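Local coordinates for protein galactose mutarotase related enzyme (Lactobacillus acidophilus, PDB 3DCD) that probably binds carbohydrate and may act as an isomerase of the aldose 1-epimerase (galactose mutarotase) family, though its substrate is not established, at residues W35-I41 with K245-Y249; S90-K96 with F109-Y115; S166-I172 with R184-D190; W255-A259 with K271-N275. One frame throughout, in Å; residues are numbered along the deposited sequence.

Nearly all the regular structure of the chain is antiparallel strand, as in the galactose mutarotase superfamily. Contact 2 pairs two neighbouring strands of its nine-stranded sheet, contact 3 two strands of a small three-stranded sheet, and contacts 1 and 4 join loops at either end of strand 249-256, their centres about 27 Å apart on opposite sides of the chain's centre. Contacts 2 and 3 are nested within the long loop that contact 1 closes, with centres about 33 Å apart. Contacts 3 and 4 touch each other, Ile172 CD1 packing on Ile258 CD1 at 3.8 Å. The nearest atoms of contacts 2 and 4 are about 9 Å apart. None of the four contacts is assigned to an active site.

Contact 1: W35-I41 with K245-Y249; sequences WQANPEI and KTDNY
With CG turned anti to the backbone N (chi1 168°), Trp35 lays its indole over the ring of Tyr249, whose own CG takes the position between backbone N and carbonyl carbon (chi1 79°). The result is a face-to-face stack: the indole's five-membered ring and the phenol ring have centroids 4.2 Å apart and planes 25° from parallel. The closest approach is at the rim, Trp35 CE3 to Tyr249 CD1 at 3.6 Å. On its other face the indole carries the backbone N of Ala37, so the loop folds back over its own tryptophan, and Trp35 NE1 is bonded to the carbonyl of Trp42.

Asp247 reaches the indole at its edge, OD2 lying in the ring plane 3.5 Å from Trp35 CH2, with the carboxylate steeply turned against the indole. That same oxygen is linked to Asn38 through a water, which accepts from Asn38 ND2 at 2.7 Å and donates to Asp247 OD2. Asp247 OD1 takes the backbone N-H of Asn248 on its anti side, which fixes the rotation of the carboxylate. Ile41 packs beside it, CG1 against Asp247 OD2; its CG2 comes to the edge of the Tyr249 ring, 4.0 Å from CE1, and CD1 rests 3.6 Å from Thr246 O. Asn38 OD1 accepts from Glu40 N, 3.2 Å away. The 35-41 loop thus contains an Asx turn and is docked, by an aromatic stack, on the loop leading into strand 249-256.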
# COMPACT_ATOMS: atom_id res chain seq x y z
N TRP A 35 4.20 -4.75 -10.93
CA TRP A 35 3.11 -5.50 -11.55
C TRP A 35 2.39 -4.63 -12.59
O TRP A 35 2.07 -3.47 -12.32
CB TRP A 35 2.15 -5.97 -10.46
CG TRP A 35 0.82 -6.53 -10.95
CD1 TRP A 35 -0.41 -5.95 -10.79
CD2 TRP A 35 0.59 -7.76 -11.62
NE1 TRP A 35 -1.39 -6.76 -11.32
CE2 TRP A 35 -0.80 -7.88 -11.84
CE3 TRP A 35 1.43 -8.79 -12.06
CZ2 TRP A 35 -1.37 -8.97 -12.49
CZ3 TRP A 35 0.86 -9.88 -12.72
CH2 TRP A 35 -0.53 -9.96 -12.92
N GLN A 36 2.15 -5.20 -13.77
CA GLN A 36 1.66 -4.41 -14.91
C GLN A 36 0.14 -4.47 -15.11
O GLN A 36 -0.36 -4.18 -16.19
CB GLN A 36 2.42 -4.76 -16.19
CG GLN A 36 3.86 -4.23 -16.14
CD GLN A 36 3.88 -2.72 -15.92
OE1 GLN A 36 3.32 -1.97 -16.72
NE2 GLN A 36 4.50 -2.28 -14.82
N ALA A 37 -0.56 -4.84 -14.03
CA ALA A 37 -2.01 -4.67 -13.95
C ALA A 37 -2.80 -5.51 -14.98
O ALA A 37 -3.78 -5.04 -15.54
CB ALA A 37 -2.36 -3.19 -14.10
N ASN A 38 -2.37 -6.75 -15.20
CA ASN A 38 -3.09 -7.68 -16.08
C ASN A 38 -4.56 -7.79 -15.60
O ASN A 38 -4.81 -8.32 -14.52
CB ASN A 38 -2.39 -9.03 -16.01
CG ASN A 38 -2.98 -10.06 -16.95
OD1 ASN A 38 -4.04 -9.86 -17.54
ND2 ASN A 38 -2.29 -11.19 -17.08
N PRO A 39 -5.53 -7.29 -16.40
CA PRO A 39 -6.92 -7.25 -15.91
C PRO A 39 -7.56 -8.62 -15.73
O PRO A 39 -8.64 -8.71 -15.14
CB PRO A 39 -7.67 -6.48 -17.03
CG PRO A 39 -6.85 -6.70 -18.25
CD PRO A 39 -5.42 -6.74 -17.77
N GLU A 40 -6.92 -9.66 -16.26
CA GLU A 40 -7.35 -11.04 -16.09
C GLU A 40 -7.12 -11.52 -14.67
O GLU A 40 -7.74 -12.48 -14.22
CB GLU A 40 -6.63 -11.95 -17.09
CG GLU A 40 -6.99 -11.65 -18.55
CD GLU A 40 -8.32 -12.26 -18.99
OE1 GLU A 40 -8.96 -12.97 -18.19
OE2 GLU A 40 -8.72 -12.04 -20.15
N ILE A 41 -6.22 -10.83 -13.96
CA ILE A 41 -5.82 -11.23 -12.61
C ILE A 41 -6.16 -10.13 -11.59
O ILE A 41 -6.90 -10.37 -10.61
CB ILE A 41 -4.29 -11.50 -12.55
CG1 ILE A 41 -3.84 -12.54 -13.60
CG2 ILE A 41 -3.86 -11.89 -11.13
CD1 ILE A 41 -4.39 -13.95 -13.38
N LYS A 245 -7.44 -16.99 -8.98
CA LYS A 245 -6.66 -16.74 -10.19
C LYS A 245 -5.33 -16.12 -9.80
O LYS A 245 -5.30 -15.01 -9.30
CB LYS A 245 -7.40 -15.82 -11.16
CG LYS A 245 -8.63 -16.44 -11.79
CD LYS A 245 -9.34 -15.40 -12.64
CE LYS A 245 -10.23 -16.05 -13.68
NZ LYS A 245 -11.08 -15.05 -14.39
N THR A 246 -4.23 -16.83 -10.01
CA THR A 246 -2.94 -16.38 -9.49
C THR A 246 -2.00 -15.89 -10.58
O THR A 246 -2.14 -16.25 -11.75
CB THR A 246 -2.25 -17.51 -8.70
OG1 THR A 246 -1.93 -18.59 -9.59
CG2 THR A 246 -3.17 -18.02 -7.58
N ASP A 247 -1.02 -15.07 -10.20
CA ASP A 247 0.06 -14.71 -11.10
C ASP A 247 1.30 -14.34 -10.29
O ASP A 247 1.28 -14.34 -9.04
CB ASP A 247 -0.37 -13.55 -12.03
CG ASP A 247 0.33 -13.59 -13.38
OD1 ASP A 247 1.47 -14.11 -13.49
OD2 ASP A 247 -0.28 -13.12 -14.35
N ASN A 248 2.38 -14.03 -11.00
CA ASN A 248 3.70 -13.93 -10.38
C ASN A 248 4.01 -12.51 -9.91
O ASN A 248 4.84 -11.79 -10.49
CB ASN A 248 4.76 -14.50 -11.33
CG ASN A 248 4.50 -15.96 -11.67
OD1 ASN A 248 4.26 -16.77 -10.78
ND2 ASN A 248 4.51 -16.29 -12.95
N TYR A 249 3.32 -12.13 -8.84
CA TYR A 249 3.55 -10.85 -8.17
C TYR A 249 3.08 -10.99 -6.74
O TYR A 249 2.38 -11.94 -6.38
CB TYR A 249 2.78 -9.70 -8.85
CG TYR A 249 1.30 -9.68 -8.47
CD1 TYR A 249 0.39 -10.51 -9.12
CD2 TYR A 249 0.83 -8.85 -7.45
CE1 TYR A 249 -0.96 -10.50 -8.77
CE2 TYR A 249 -0.53 -8.85 -7.07
CZ TYR A 249 -1.41 -9.68 -7.73
OH TYR A 249 -2.75 -9.69 -7.38
O HOH W 1 0.27 -11.50 -16.23

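Contact 2: S90-K96 with F109-Y115; sequences SITFLLK and FEFRVNY
Phe109 swings its ring toward strand 90-96, CE2 reaching 3.5 Å from Leu95 O, where this antiparallel pair of neighbouring strands in the nine-stranded sheet begins. Phe50 meets the same ring edge-to-face. Glu110, opposite Lys96 in a non-hydrogen-bonded pair, runs alongside it in the same direction; the opposite charges lie near each other beyond salt-bridge range and may attract, OE2 standing 4.5 Å from Lys96 NZ. Phe111 and Leu95 form a hydrogen-bonded pair, each backbone N-H reaching the other's carbonyl, and the Phe111 ring packs on strand 121-130 and stacks on Phe50.

Arg112 points to the side of the sheet that bears Glu110, Leu94 and Thr92. Its guanidinium is fixed in place from several directions: Glu110 OE1 sits in its plane, 2.9 Å from NH1, Glu84 makes a salt bridge to NE, and Leu94 CD1 lies over the centre of one face, 3.9 Å from CZ. The donor comes to Glu110 from above the carboxylate plane. Val113 returns to hydrogen-bonded pairing, with Phe93 N 2.8 Å from Val113 O, and its side chain shares the buried side with Phe111 and Tyr115. Asn114 faces Thr92 across a non-hydrogen-bonded pair. Last comes Tyr115, whose OH is bonded to Ala19 O. Its CG is anti to the carbonyl carbon (chi1 -66°), which brings the ring crosswise to that of Phe93, edge near edge, with Tyr115 CD1 3.9 Å from Phe93 CE2.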
# COMPACT_ATOMS: atom_id res chain seq x y z
N SER A 90 11.37 14.31 -7.98
CA SER A 90 10.26 14.43 -7.04
C SER A 90 8.97 14.87 -7.71
O SER A 90 8.98 15.67 -8.65
CB SER A 90 10.61 15.42 -5.92
OG SER A 90 9.63 15.37 -4.89
N ILE A 91 7.85 14.37 -7.21
CA ILE A 91 6.53 14.81 -7.71
C ILE A 91 5.52 14.70 -6.57
O ILE A 91 5.57 13.78 -5.77
CB ILE A 91 6.10 14.03 -8.99
CG1 ILE A 91 4.79 14.57 -9.57
CG2 ILE A 91 6.01 12.51 -8.71
CD1 ILE A 91 4.60 14.21 -11.03
N THR A 92 4.63 15.68 -6.49
CA THR A 92 3.62 15.69 -5.45
C THR A 92 2.29 15.84 -6.14
O THR A 92 2.09 16.76 -6.91
CB THR A 92 3.84 16.86 -4.44
OG1 THR A 92 5.13 16.73 -3.83
CG2 THR A 92 2.75 16.87 -3.34
N PHE A 93 1.40 14.89 -5.86
CA PHE A 93 0.01 14.92 -6.30
C PHE A 93 -0.90 15.41 -5.16
O PHE A 93 -0.72 15.05 -4.00
CB PHE A 93 -0.43 13.51 -6.74
CG PHE A 93 0.38 12.96 -7.90
CD1 PHE A 93 0.00 13.23 -9.21
CD2 PHE A 93 1.51 12.18 -7.66
CE1 PHE A 93 0.76 12.73 -10.29
CE2 PHE A 93 2.26 11.67 -8.71
CZ PHE A 93 1.89 11.94 -10.03
N LEU A 94 -1.88 16.21 -5.54
CA LEU A 94 -2.80 16.78 -4.60
C LEU A 94 -4.23 16.47 -5.00
O LEU A 94 -4.64 16.67 -6.15
CB LEU A 94 -2.60 18.29 -4.53
CG LEU A 94 -3.60 19.16 -3.76
CD1 LEU A 94 -3.70 18.81 -2.29
CD2 LEU A 94 -3.25 20.66 -3.97
N LEU A 95 -4.99 16.00 -4.02
CA LEU A 95 -6.43 15.81 -4.16
C LEU A 95 -7.15 16.53 -3.02
O LEU A 95 -6.82 16.36 -1.85
CB LEU A 95 -6.78 14.31 -4.14
CG LEU A 95 -8.28 13.93 -4.15
CD1 LEU A 95 -8.94 14.30 -5.49
CD2 LEU A 95 -8.48 12.45 -3.80
N LYS A 96 -8.14 17.35 -3.40
CA LYS A 96 -9.01 17.99 -2.44
C LYS A 96 -10.39 17.35 -2.50
O LYS A 96 -10.74 16.71 -3.50
CB LYS A 96 -9.13 19.49 -2.73
CG LYS A 96 -7.84 20.28 -2.57
CD LYS A 96 -7.99 21.72 -3.01
CE LYS A 96 -6.66 22.43 -2.87
NZ LYS A 96 -6.72 23.85 -3.28
N PHE A 109 -10.69 18.20 3.01
CA PHE A 109 -9.30 17.81 3.24
C PHE A 109 -8.40 18.25 2.10
O PHE A 109 -8.88 18.59 1.01
CB PHE A 109 -9.19 16.28 3.40
CG PHE A 109 -9.68 15.51 2.18
CD1 PHE A 109 -11.00 15.07 2.10
CD2 PHE A 109 -8.84 15.28 1.09
CE1 PHE A 109 -11.47 14.40 0.97
CE2 PHE A 109 -9.29 14.61 -0.04
CZ PHE A 109 -10.61 14.16 -0.10
N GLU A 110 -7.10 18.22 2.36
CA GLU A 110 -6.08 18.22 1.31
C GLU A 110 -5.27 16.94 1.50
O GLU A 110 -4.69 16.73 2.57
CB GLU A 110 -5.17 19.45 1.43
CG GLU A 110 -5.86 20.79 1.16
CD GLU A 110 -4.92 21.99 1.29
OE1 GLU A 110 -3.76 21.83 1.75
OE2 GLU A 110 -5.34 23.09 0.91
N PHE A 111 -5.25 16.08 0.49
CA PHE A 111 -4.50 14.82 0.53
C PHE A 111 -3.38 14.86 -0.50
O PHE A 111 -3.65 14.96 -1.69
CB PHE A 111 -5.42 13.63 0.24
CG PHE A 111 -4.71 12.27 0.24
CD1 PHE A 111 -3.72 11.99 1.17
CD2 PHE A 111 -5.09 11.27 -0.67
CE1 PHE A 111 -3.06 10.71 1.19
CE2 PHE A 111 -4.47 10.01 -0.66
CZ PHE A 111 -3.46 9.72 0.27
N ARG A 112 -2.14 14.78 -0.02
CA ARG A 112 -0.98 14.85 -0.90
C ARG A 112 -0.22 13.53 -0.88
O ARG A 112 0.04 12.97 0.18
CB ARG A 112 -0.05 16.00 -0.47
CG ARG A 112 -0.55 17.38 -0.89
CD ARG A 112 0.36 18.48 -0.30
NE ARG A 112 -0.07 19.80 -0.73
CZ ARG A 112 -1.02 20.51 -0.11
NH1 ARG A 112 -1.62 20.02 0.98
NH2 ARG A 112 -1.36 21.69 -0.57
N VAL A 113 0.12 13.04 -2.08
CA VAL A 113 0.98 11.88 -2.24
C VAL A 113 2.24 12.36 -2.95
O VAL A 113 2.20 12.82 -4.11
CB VAL A 113 0.30 10.72 -3.04
CG1 VAL A 113 1.23 9.52 -3.14
CG2 VAL A 113 -1.00 10.29 -2.34
N ASN A 114 3.35 12.30 -2.22
CA ASN A 114 4.63 12.73 -2.75
C ASN A 114 5.49 11.51 -2.99
O ASN A 114 5.59 10.64 -2.14
CB ASN A 114 5.34 13.65 -1.76
CG ASN A 114 6.80 13.90 -2.16
OD1 ASN A 114 7.10 14.66 -3.07
ND2 ASN A 114 7.70 13.24 -1.47
N TYR A 115 6.12 11.49 -4.16
CA TYR A 115 7.09 10.46 -4.51
C TYR A 115 8.41 11.15 -4.76
O TYR A 115 8.47 12.15 -5.47
CB TYR A 115 6.68 9.74 -5.80
CG TYR A 115 5.41 8.94 -5.67
CD1 TYR A 115 4.20 9.44 -6.12
CD2 TYR A 115 5.44 7.66 -5.11
CE1 TYR A 115 3.04 8.69 -6.01
CE2 TYR A 115 4.29 6.89 -4.98
CZ TYR A 115 3.09 7.41 -5.44
OH TYR A 115 1.95 6.66 -5.32

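Contact 3: S166-I172 with R184-D190; sequences SVTRVRI and RSLAPTD
The guanidinium of Arg169 has Val167 CG2 over the centre of one face and Thr189 O at its edge, in plane, 3.6 Å from NH1; its NH2 is bonded to Pro165 O. The arginine belongs to an antiparallel strand pair, 169-171 with 185-187, at one side of a small three-stranded sheet. The guanidinium of Arg184 has Ile172 CG1 near its plane at the edge, while Val170 CG1 approaches obliquely, 3.6 Å from NE. Its chain bends at chi3 (69°), which carries NE back over Val170 and into a salt bridge with Glu208 of strand 205-208.

Along the strands the backbones are joined by Ala187 N to Arg169 O at 2.7 Å, Arg171 N to Ser185 O at 2.8 Å and the longer Ser185 N to Arg171 O. Val170 and Leu186, a non-hydrogen-bonded pair, share a face, Val170 CG2 meeting Leu186 CD2 at 3.9 Å. Ala187 CB lies against Arg171 CB on the other. Past the strands Thr189 continues the link by its side chain: with OG1 between backbone N and carbonyl carbon (chi1 53°), the hydroxyl donates to a lone pair of Val167 O, in the carbonyl plane, at 2.8 Å from OG1 to O.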
# COMPACT_ATOMS: atom_id res chain seq x y z
N SER A 166 13.63 -9.45 13.25
CA SER A 166 13.16 -10.83 13.13
C SER A 166 12.50 -11.23 14.43
O SER A 166 13.14 -11.82 15.31
CB SER A 166 14.33 -11.78 12.84
OG SER A 166 14.83 -11.59 11.52
N VAL A 167 11.23 -10.89 14.54
CA VAL A 167 10.46 -11.23 15.73
C VAL A 167 9.13 -11.77 15.30
O VAL A 167 8.62 -11.39 14.24
CB VAL A 167 10.26 -10.04 16.68
CG1 VAL A 167 11.63 -9.56 17.22
CG2 VAL A 167 9.52 -8.88 15.99
N THR A 168 8.57 -12.67 16.12
CA THR A 168 7.22 -13.17 15.88
C THR A 168 6.22 -12.03 16.11
O THR A 168 6.36 -11.25 17.06
CB THR A 168 6.95 -14.38 16.80
OG1 THR A 168 7.79 -15.46 16.38
CG2 THR A 168 5.54 -14.85 16.63
N ARG A 169 5.25 -11.92 15.21
CA ARG A 169 4.28 -10.84 15.22
C ARG A 169 2.87 -11.38 15.16
O ARG A 169 2.63 -12.48 14.64
CB ARG A 169 4.51 -9.90 14.02
CG ARG A 169 5.76 -9.01 14.10
CD ARG A 169 6.02 -8.37 12.72
NE ARG A 169 7.17 -7.47 12.69
CZ ARG A 169 8.43 -7.83 12.43
NH1 ARG A 169 8.75 -9.11 12.23
NH2 ARG A 169 9.38 -6.90 12.39
N VAL A 170 1.91 -10.60 15.64
CA VAL A 170 0.51 -11.05 15.65
C VAL A 170 -0.04 -10.92 14.24
O VAL A 170 0.08 -9.85 13.62
CB VAL A 170 -0.34 -10.22 16.62
CG1 VAL A 170 -1.80 -10.67 16.57
CG2 VAL A 170 0.20 -10.34 18.05
N ARG A 171 -0.60 -12.01 13.71
CA ARG A 171 -1.34 -11.96 12.44
C ARG A 171 -2.82 -11.78 12.74
O ARG A 171 -3.36 -12.44 13.64
CB ARG A 171 -1.18 -13.27 11.66
CG ARG A 171 -1.90 -13.26 10.29
CD ARG A 171 -2.01 -14.66 9.72
NE ARG A 171 -3.06 -14.74 8.69
CZ ARG A 171 -3.27 -15.81 7.93
NH1 ARG A 171 -2.50 -16.88 8.09
NH2 ARG A 171 -4.22 -15.80 7.02
N ILE A 172 -3.47 -10.91 11.97
CA ILE A 172 -4.92 -10.75 12.05
C ILE A 172 -5.55 -11.41 10.84
O ILE A 172 -5.44 -10.87 9.73
CB ILE A 172 -5.35 -9.27 12.09
CG1 ILE A 172 -4.52 -8.49 13.14
CG2 ILE A 172 -6.90 -9.16 12.35
CD1 ILE A 172 -4.73 -6.96 13.09
N ARG A 184 -6.73 -13.77 16.06
CA ARG A 184 -5.38 -13.20 16.05
C ARG A 184 -4.45 -14.19 16.73
O ARG A 184 -4.84 -14.82 17.73
CB ARG A 184 -5.34 -11.88 16.80
CG ARG A 184 -5.81 -10.69 15.99
CD ARG A 184 -6.07 -9.49 16.89
NE ARG A 184 -4.85 -8.92 17.49
CZ ARG A 184 -4.56 -8.94 18.79
NH1 ARG A 184 -5.38 -9.52 19.67
NH2 ARG A 184 -3.43 -8.38 19.22
N SER A 185 -3.25 -14.36 16.19
CA SER A 185 -2.30 -15.32 16.75
C SER A 185 -0.89 -14.87 16.41
O SER A 185 -0.70 -14.19 15.40
CB SER A 185 -2.55 -16.72 16.20
OG SER A 185 -2.25 -16.79 14.81
N LEU A 186 0.09 -15.26 17.23
CA LEU A 186 1.50 -14.98 16.92
C LEU A 186 1.95 -15.81 15.73
O LEU A 186 1.74 -17.04 15.70
CB LEU A 186 2.41 -15.24 18.13
CG LEU A 186 2.47 -14.13 19.20
CD1 LEU A 186 3.16 -14.60 20.47
CD2 LEU A 186 3.17 -12.86 18.69
N ALA A 187 2.56 -15.15 14.76
CA ALA A 187 2.95 -15.79 13.50
C ALA A 187 4.48 -15.88 13.35
O ALA A 187 5.19 -15.03 13.89
CB ALA A 187 2.35 -15.03 12.31
N PRO A 188 4.98 -16.87 12.57
CA PRO A 188 6.44 -17.09 12.50
C PRO A 188 7.17 -16.09 11.59
O PRO A 188 7.88 -16.49 10.64
CB PRO A 188 6.55 -18.53 11.97
CG PRO A 188 5.28 -18.73 11.15
CD PRO A 188 4.22 -17.84 11.76
N THR A 189 7.04 -14.80 11.91
CA THR A 189 7.65 -13.73 11.14
C THR A 189 9.07 -13.46 11.63
O THR A 189 9.68 -12.45 11.26
CB THR A 189 6.83 -12.44 11.17
OG1 THR A 189 6.57 -12.07 12.53
CG2 THR A 189 5.51 -12.63 10.44
N ASP A 190 9.59 -14.35 12.47
CA ASP A 190 10.99 -14.22 12.89
C ASP A 190 11.94 -14.96 11.95
O ASP A 190 13.14 -15.04 12.22
CB ASP A 190 11.19 -14.68 14.34
CG ASP A 190 10.78 -16.11 14.58
OD1 ASP A 190 9.96 -16.66 13.81
OD2 ASP A 190 11.26 -16.68 15.58

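Contact 4: W255-A259 with K271-N275; sequences WWGIA and KYGMN
A type II beta turn, Lys271 to Met274, is tied here to the loop that follows strand 249-256, a buried contact in the connection from that strand to strand 275-277. The turn's third position is Gly273, with positive phi (77°), as this turn type commonly has, and its carbonyl receives a CA-H...O contact from Gly257, CA to O 3.4 Å. The two glycines are where the backbones come nearest.

Lys271 runs out extended and then bends at its last torsion (chi4 58°), bringing the ammonium to Ile258 O, which it meets in the carbonyl plane, NZ to O 3.1 Å. A salt bridge with Asp260 gives the same nitrogen a charged partner. Alongside, Ile258 sets CG2 obliquely against the ring of Tyr272, 3.8 Å from CD2; that ring is also met edge-to-face by Trp181 and in a cation-pi contact by Arg261.

Two waters complete the join. One accepts from Ile258 N at 2.9 Å and lies 2.8 Å from Tyr272 O. The second bridges three groups, standing close to the carbonyl oxygens of Ala259 and Tyr272 and accepting from Lys271 NZ at 2.9 Å.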
# COMPACT_ATOMS: atom_id res chain seq x y z
N TRP A 255 0.09 0.09 6.07
CA TRP A 255 -1.23 0.59 6.38
C TRP A 255 -1.23 1.41 7.66
O TRP A 255 -0.72 0.96 8.69
CB TRP A 255 -2.21 -0.57 6.63
CG TRP A 255 -2.60 -1.44 5.46
CD1 TRP A 255 -2.47 -1.18 4.11
CD2 TRP A 255 -3.24 -2.71 5.57
NE1 TRP A 255 -3.00 -2.25 3.37
CE2 TRP A 255 -3.47 -3.20 4.25
CE3 TRP A 255 -3.66 -3.49 6.66
CZ2 TRP A 255 -4.08 -4.43 4.00
CZ3 TRP A 255 -4.27 -4.73 6.41
CH2 TRP A 255 -4.48 -5.18 5.09
N TRP A 256 -1.86 2.59 7.58
CA TRP A 256 -2.20 3.42 8.72
C TRP A 256 -3.75 3.44 8.80
O TRP A 256 -4.39 4.48 8.69
CB TRP A 256 -1.65 4.84 8.51
CG TRP A 256 -0.14 4.88 8.58
CD1 TRP A 256 0.62 5.19 9.67
CD2 TRP A 256 0.78 4.57 7.52
NE1 TRP A 256 1.96 5.09 9.37
CE2 TRP A 256 2.09 4.71 8.05
CE3 TRP A 256 0.63 4.18 6.17
CZ2 TRP A 256 3.25 4.48 7.27
CZ3 TRP A 256 1.78 3.95 5.40
CH2 TRP A 256 3.07 4.10 5.96
N GLY A 257 -4.33 2.25 8.93
CA GLY A 257 -5.77 2.07 8.86
C GLY A 257 -6.00 0.60 8.62
O GLY A 257 -5.06 -0.10 8.27
N ILE A 258 -7.23 0.12 8.79
CA ILE A 258 -7.48 -1.30 8.60
C ILE A 258 -8.96 -1.58 8.32
O ILE A 258 -9.83 -0.75 8.62
CB ILE A 258 -6.94 -2.12 9.81
CG1 ILE A 258 -6.82 -3.62 9.50
CG2 ILE A 258 -7.70 -1.84 11.10
CD1 ILE A 258 -5.91 -4.37 10.52
N ALA A 259 -9.24 -2.73 7.72
CA ALA A 259 -10.61 -3.14 7.45
C ALA A 259 -11.46 -3.17 8.73
O ALA A 259 -10.92 -3.28 9.84
CB ALA A 259 -10.60 -4.52 6.83
N LYS A 271 -14.74 3.28 14.85
CA LYS A 271 -14.05 2.32 13.97
C LYS A 271 -12.58 2.12 14.37
O LYS A 271 -11.78 3.04 14.30
CB LYS A 271 -14.17 2.74 12.50
CG LYS A 271 -13.50 1.79 11.49
CD LYS A 271 -13.71 2.30 10.07
CE LYS A 271 -12.70 1.66 9.10
NZ LYS A 271 -12.77 0.15 9.10
N TYR A 272 -12.26 0.90 14.78
CA TYR A 272 -10.90 0.52 15.16
C TYR A 272 -9.83 0.88 14.14
O TYR A 272 -10.01 0.66 12.92
CB TYR A 272 -10.85 -0.98 15.44
CG TYR A 272 -9.45 -1.47 15.70
CD1 TYR A 272 -8.84 -1.27 16.94
CD2 TYR A 272 -8.72 -2.10 14.70
CE1 TYR A 272 -7.53 -1.70 17.17
CE2 TYR A 272 -7.42 -2.54 14.92
CZ TYR A 272 -6.84 -2.32 16.15
OH TYR A 272 -5.55 -2.76 16.36
N GLY A 273 -8.72 1.43 14.64
CA GLY A 273 -7.50 1.67 13.83
C GLY A 273 -7.54 2.88 12.90
O GLY A 273 -6.68 3.02 12.02
N MSE A 274 -8.53 3.75 13.07
CA MSE A 274 -8.63 4.96 12.24
C MSE A 274 -7.78 6.05 12.85
O MSE A 274 -7.56 6.06 14.07
CB MSE A 274 -10.08 5.45 12.10
CG MSE A 274 -10.96 4.56 11.24
SE MSE A 274 -10.36 4.58 9.36
CE MSE A 274 -11.69 5.83 8.67
N ASN A 275 -7.28 6.94 12.00
CA ASN A 275 -6.62 8.17 12.46
C ASN A 275 -7.63 9.29 12.75
O ASN A 275 -8.58 9.49 11.99
CB ASN A 275 -5.59 8.66 11.42
CG ASN A 275 -4.65 7.57 10.98
OD1 ASN A 275 -4.78 7.03 9.87
ND2 ASN A 275 -3.71 7.21 11.84
O HOH W 2 -9.37 1.44 10.33
O HOH W 3 -11.55 -1.04 11.45